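Local coordinates for putative primary metabolism protein HVA1 (Cryptococcus neoformans, PDB 4P5N), which may play a role in primary metabolism and is associated with the virulence of the fungus in mammals, at residues A[17-22]-A[68-73]; A[30-35]-A[51-56]. One frame throughout, in Å; residues are numbered along the deposited sequence.

Contact 1 of 2, residues A[17-22]-A[68-73]. With SO4 (sulfate ion), chain E.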
# COMPACT_ATOMS: atom_id res chain seq x y z
N ASP A 17 1.66 -2.26 18.16
CA ASP A 17 1.08 -1.01 18.69
C ASP A 17 -0.08 -0.56 17.82
O ASP A 17 -0.10 -0.80 16.60
CB ASP A 17 2.10 0.14 18.69
CG ASP A 17 3.20 -0.00 19.74
OD1 ASP A 17 3.19 -0.97 20.51
OD2 ASP A 17 4.09 0.89 19.80
N THR A 18 -1.04 0.10 18.45
CA THR A 18 -2.11 0.75 17.70
C THR A 18 -1.63 2.09 17.18
O THR A 18 -1.20 2.93 17.97
CB THR A 18 -3.35 1.01 18.58
OG1 THR A 18 -3.77 -0.21 19.20
CG2 THR A 18 -4.49 1.54 17.72
N VAL A 19 -1.70 2.27 15.86
CA VAL A 19 -1.38 3.55 15.22
C VAL A 19 -2.63 4.17 14.60
O VAL A 19 -3.61 3.47 14.32
CB VAL A 19 -0.24 3.45 14.19
CG1 VAL A 19 1.07 3.13 14.90
CG2 VAL A 19 -0.55 2.43 13.09
N TYR A 20 -2.58 5.48 14.36
CA TYR A 20 -3.73 6.26 13.93
C TYR A 20 -3.29 7.35 12.96
O TYR A 20 -2.31 8.05 13.21
CB TYR A 20 -4.37 6.92 15.17
CG TYR A 20 -5.43 7.95 14.88
CD1 TYR A 20 -5.09 9.30 14.63
CD2 TYR A 20 -6.78 7.60 14.88
CE1 TYR A 20 -6.07 10.25 14.38
CE2 TYR A 20 -7.77 8.55 14.63
CZ TYR A 20 -7.41 9.87 14.38
OH TYR A 20 -8.39 10.81 14.14
N THR A 21 -4.03 7.51 11.88
CA THR A 21 -3.90 8.67 11.03
C THR A 21 -5.28 9.13 10.56
O THR A 21 -6.09 8.31 10.16
CB THR A 21 -2.98 8.40 9.83
OG1 THR A 21 -2.88 9.59 9.06
CG2 THR A 21 -3.48 7.23 8.96
N PRO A 22 -5.56 10.44 10.61
CA PRO A 22 -6.86 10.91 10.15
C PRO A 22 -6.79 11.37 8.71
O PRO A 22 -5.73 11.76 8.23
CB PRO A 22 -7.12 12.11 11.06
CG PRO A 22 -5.75 12.70 11.24
CD PRO A 22 -4.81 11.50 11.30
N GLY A 68 6.15 9.42 10.47
CA GLY A 68 6.24 10.76 11.05
C GLY A 68 4.96 11.56 11.03
O GLY A 68 4.91 12.65 11.59
N THR A 69 3.93 11.02 10.39
CA THR A 69 2.64 11.70 10.32
C THR A 69 1.54 10.82 10.90
O THR A 69 0.34 11.07 10.70
CB THR A 69 2.28 12.04 8.88
OG1 THR A 69 2.47 10.87 8.07
CG2 THR A 69 3.17 13.16 8.38
N LEU A 70 1.92 9.77 11.61
CA LEU A 70 0.89 9.07 12.33
C LEU A 70 1.13 9.15 13.83
O LEU A 70 2.20 9.59 14.26
CB LEU A 70 0.68 7.66 11.82
CG LEU A 70 1.88 6.74 11.77
CD1 LEU A 70 2.43 6.45 13.17
CD2 LEU A 70 1.60 5.42 11.07
N THR A 71 0.14 8.74 14.61
CA THR A 71 0.26 8.75 16.07
C THR A 71 0.18 7.33 16.60
O THR A 71 -0.73 6.59 16.24
CB THR A 71 -0.83 9.63 16.71
OG1 THR A 71 -0.74 10.94 16.17
CG2 THR A 71 -0.68 9.71 18.25
N ASP A 72 1.15 6.96 17.44
CA ASP A 72 1.11 5.65 18.10
C ASP A 72 0.27 5.84 19.36
O ASP A 72 0.73 6.42 20.35
CB ASP A 72 2.53 5.20 18.43
CG ASP A 72 2.61 3.80 18.98
OD1 ASP A 72 1.71 3.38 19.76
OD2 ASP A 72 3.65 3.14 18.67
N LEU A 73 -0.97 5.34 19.33
CA LEU A 73 -1.89 5.54 20.45
C LEU A 73 -1.44 4.85 21.73
O LEU A 73 -1.78 5.30 22.82
CB LEU A 73 -3.31 5.08 20.08
CG LEU A 73 -3.92 5.85 18.89
CD1 LEU A 73 -5.37 5.42 18.68
CD2 LEU A 73 -3.84 7.37 19.04
S SO4 E . 2.16 11.49 4.85
O1 SO4 E . 2.40 12.26 3.61
O2 SO4 E . 1.29 12.34 5.69
O3 SO4 E . 3.46 11.28 5.59
O4 SO4 E . 1.41 10.26 4.51
O HOH W 1 -2.06 11.28 13.82

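Contact 2 of 2, residues A[30-35]-A[51-56]. With CD (cadmium ion), chain D; SO4 (sulfate ion), chain H.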
# COMPACT_ATOMS: atom_id res chain seq x y z
N GLY A 30 -5.20 0.93 13.51
CA GLY A 30 -5.03 -0.53 13.65
C GLY A 30 -3.64 -0.88 14.16
O GLY A 30 -2.83 0.01 14.45
N GLN A 31 -3.35 -2.17 14.26
CA GLN A 31 -2.11 -2.57 14.91
C GLN A 31 -1.01 -2.77 13.89
O GLN A 31 -1.23 -3.34 12.81
CB GLN A 31 -2.30 -3.82 15.80
CG GLN A 31 -2.80 -3.51 17.22
CD GLN A 31 -4.23 -3.03 17.22
OE1 GLN A 31 -4.52 -1.85 17.43
NE2 GLN A 31 -5.13 -3.94 16.91
N VAL A 32 0.17 -2.27 14.24
CA VAL A 32 1.36 -2.39 13.40
C VAL A 32 1.73 -3.87 13.18
O VAL A 32 1.91 -4.63 14.15
CB VAL A 32 2.54 -1.61 14.01
CG1 VAL A 32 3.77 -1.76 13.13
CG2 VAL A 32 2.19 -0.12 14.16
N ALA A 33 1.83 -4.26 11.90
CA ALA A 33 2.30 -5.59 11.52
C ALA A 33 3.78 -5.63 11.20
O ALA A 33 4.44 -6.66 11.41
CB ALA A 33 1.50 -6.12 10.34
N ASP A 34 4.29 -4.52 10.68
CA ASP A 34 5.67 -4.47 10.24
C ASP A 34 6.12 -3.03 10.07
O ASP A 34 5.32 -2.13 9.82
CB ASP A 34 5.81 -5.22 8.91
CG ASP A 34 7.20 -5.77 8.68
OD1 ASP A 34 8.13 -5.50 9.47
OD2 ASP A 34 7.36 -6.48 7.66
N ILE A 35 7.42 -2.82 10.23
CA ILE A 35 8.05 -1.53 10.03
C ILE A 35 9.17 -1.77 9.03
O ILE A 35 10.11 -2.53 9.29
CB ILE A 35 8.59 -0.99 11.37
CG1 ILE A 35 7.43 -0.80 12.36
CG2 ILE A 35 9.32 0.33 11.16
CD1 ILE A 35 7.84 -0.53 13.78
N PRO A 51 10.96 5.21 5.44
CA PRO A 51 10.27 4.21 6.25
C PRO A 51 8.76 4.15 6.04
O PRO A 51 8.11 5.17 5.75
CB PRO A 51 10.60 4.64 7.69
CG PRO A 51 10.79 6.13 7.61
CD PRO A 51 11.45 6.35 6.25
N LYS A 52 8.22 2.93 6.15
CA LYS A 52 6.77 2.73 6.10
C LYS A 52 6.34 1.85 7.25
O LYS A 52 7.01 0.87 7.57
CB LYS A 52 6.36 2.06 4.78
CG LYS A 52 6.31 3.00 3.60
CD LYS A 52 5.19 4.02 3.73
CE LYS A 52 4.95 4.70 2.40
NZ LYS A 52 5.98 5.73 2.09
N VAL A 53 5.22 2.22 7.86
CA VAL A 53 4.58 1.43 8.90
C VAL A 53 3.43 0.68 8.21
O VAL A 53 2.56 1.30 7.61
CB VAL A 53 4.06 2.33 10.04
CG1 VAL A 53 3.33 1.53 11.12
CG2 VAL A 53 5.21 3.09 10.70
N LEU A 54 3.45 -0.64 8.29
CA LEU A 54 2.41 -1.47 7.68
C LEU A 54 1.44 -1.91 8.76
O LEU A 54 1.87 -2.49 9.76
CB LEU A 54 3.00 -2.70 6.98
CG LEU A 54 4.17 -2.52 6.00
CD1 LEU A 54 4.39 -3.75 5.13
CD2 LEU A 54 4.07 -1.28 5.14
N PHE A 55 0.16 -1.60 8.57
CA PHE A 55 -0.88 -2.01 9.52
C PHE A 55 -2.20 -2.26 8.82
O PHE A 55 -2.42 -1.76 7.71
CB PHE A 55 -1.06 -0.97 10.67
CG PHE A 55 -1.62 0.39 10.25
CD1 PHE A 55 -0.81 1.37 9.66
CD2 PHE A 55 -2.95 0.72 10.52
CE1 PHE A 55 -1.33 2.63 9.33
CE2 PHE A 55 -3.47 1.97 10.20
CZ PHE A 55 -2.66 2.93 9.61
N THR A 56 -3.07 -3.04 9.46
CA THR A 56 -4.41 -3.24 8.93
C THR A 56 -5.36 -2.35 9.70
O THR A 56 -5.34 -2.34 10.92
CB THR A 56 -4.79 -4.72 9.08
OG1 THR A 56 -3.85 -5.51 8.34
CG2 THR A 56 -6.18 -4.96 8.55
CD CD D . 9.99 -6.81 8.33
S SO4 H . 4.46 8.59 0.46
O1 SO4 H . 3.61 9.12 -0.64
O2 SO4 H . 3.65 7.85 1.46
O3 SO4 H . 5.22 9.68 1.10
O4 SO4 H . 5.37 7.58 -0.14
O HOH W 2 -5.36 -3.90 13.12
O HOH W 3 -2.31 -5.49 11.43

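Contact 1 of 2, residues A[17-22]-A[68-73]
Tyr20 and Thr71 form the hydrogen-bonded pair of an antiparallel ladder between residues 17-22 and 68-73, with Thr71 N reaching Tyr20 O at 2.9 Å and nearly straight (171°), while the return bond from Tyr20 N to Thr71 O is bent and weak. One step along, Val19 and Asp72 make the non-hydrogen-bonded pair, and Leu73 N then closes on Thr18 O.

Leu73 is the side chain to follow. With CG beside the backbone N and anti to the carbonyl carbon (chi1 -61°), it folds back over the first strand. CB lies 3.7 Å from Thr18 O. CG comes against Tyr20 CB at 3.9 Å, and both methyls close on that same carbon, while CD1 also touches Thr18 CG2 obliquely. The tyrosine ring leads away. A water at the ring's edge, in its plane, bridges Tyr20 O and Thr71 OG1.

On the face that carries Val19, Leu70 CD1 lies 4.0 Å from Val19 CG1; Phe55 touches Val19 and Val53 touches Leu70 in the same patch. At the end near Asp17 the chemistry changes. Asp17 OD2 stands only 2.6 Å from Asp72 OD2, a separation so short that one of the two buried acids probably holds a proton; the carboxylate planes are 65° apart. Asn14 N also donates to Asp17 OD2. At the far end Thr21 OG1 binds cadmium together with His65, and Thr69 OG1 donates to a sulfate oxygen.

Pairing a short last strand with the first one, antiparallel, is consistent with the SH3-like barrel expected of a Tudor domain.

Contact 2 of 2, residues A[30-35]-A[51-56]
Ala33 and Asp34 both face Leu54, a classic beta bulge in the antiparallel pairing of strands 26-36 and 52-56.

The backbone bonds define it. Leu54 O takes two donors, Ala33 N at 2.8 Å in the carbonyl plane and Asp34 N at 3.3 Å, tilted from that plane. Leu54 N answers with a straighter bond to Asp34 O (169°), completing the hydrogen-bonded pair, and Ile35 and Val53 follow as the non-hydrogen-bonded one.

Apolar contact gathers on the inner side. Val32 and Val53 cross at about a right angle, and Val32 CG2 presses on Val53 CG1 at 3.6 Å. Phe55 lays its CB against Gln31 O; its first torsion (chi1 67°) sets CG between backbone N and carbonyl carbon, which brings the ring to Gly30, CD2 lying 3.7 Å from Gly30 N. Val19 and Val63 also touch this ring.

Charged groups sit farther out. Asp34 grips a cadmium ion with both carboxylate oxygens, OD1 at 2.5 Å and OD2 at 2.7 Å; Glu41 is the other protein ligand, and Lys45 NZ hydrogen-bonds OD2. Lys52 NZ shares its hydrogens among a sulfate oxygen, O4, at 3.0 Å, Asn66 OD1 and the carbonyls of Lys48 and Asn49.

Water takes over where the strands part beside Thr56. One molecule joins Gln31 N to Thr56 O, another links Gln31 O with Thr56 N, and nearby Gly30 CA points a hydrogen at Thr56 O, 3.3 Å away and almost in line (170°).

Contact 2 is nested within the loop closed by contact 1, and both belong to one antiparallel sheet in which strands 18-23 and 26-36 are neighbours. Contact 2 lies nearer the centre of the chain and joins two inner strands; contact 1 attaches the short edge strand 71-72. Each mixes buried and more open residues. They touch directly: Asp17 O probably accepts from Val32 N, Thr18 OG1 meets Gln31 OE1, and Val19 packs on Val32 and Phe55, so one apolar core serves both. Water bridges occur in both, but contact 1 pairs two buried acids while contact 2 has the bulge. Each supplies one ligand residue, and the two cadmium ions are different.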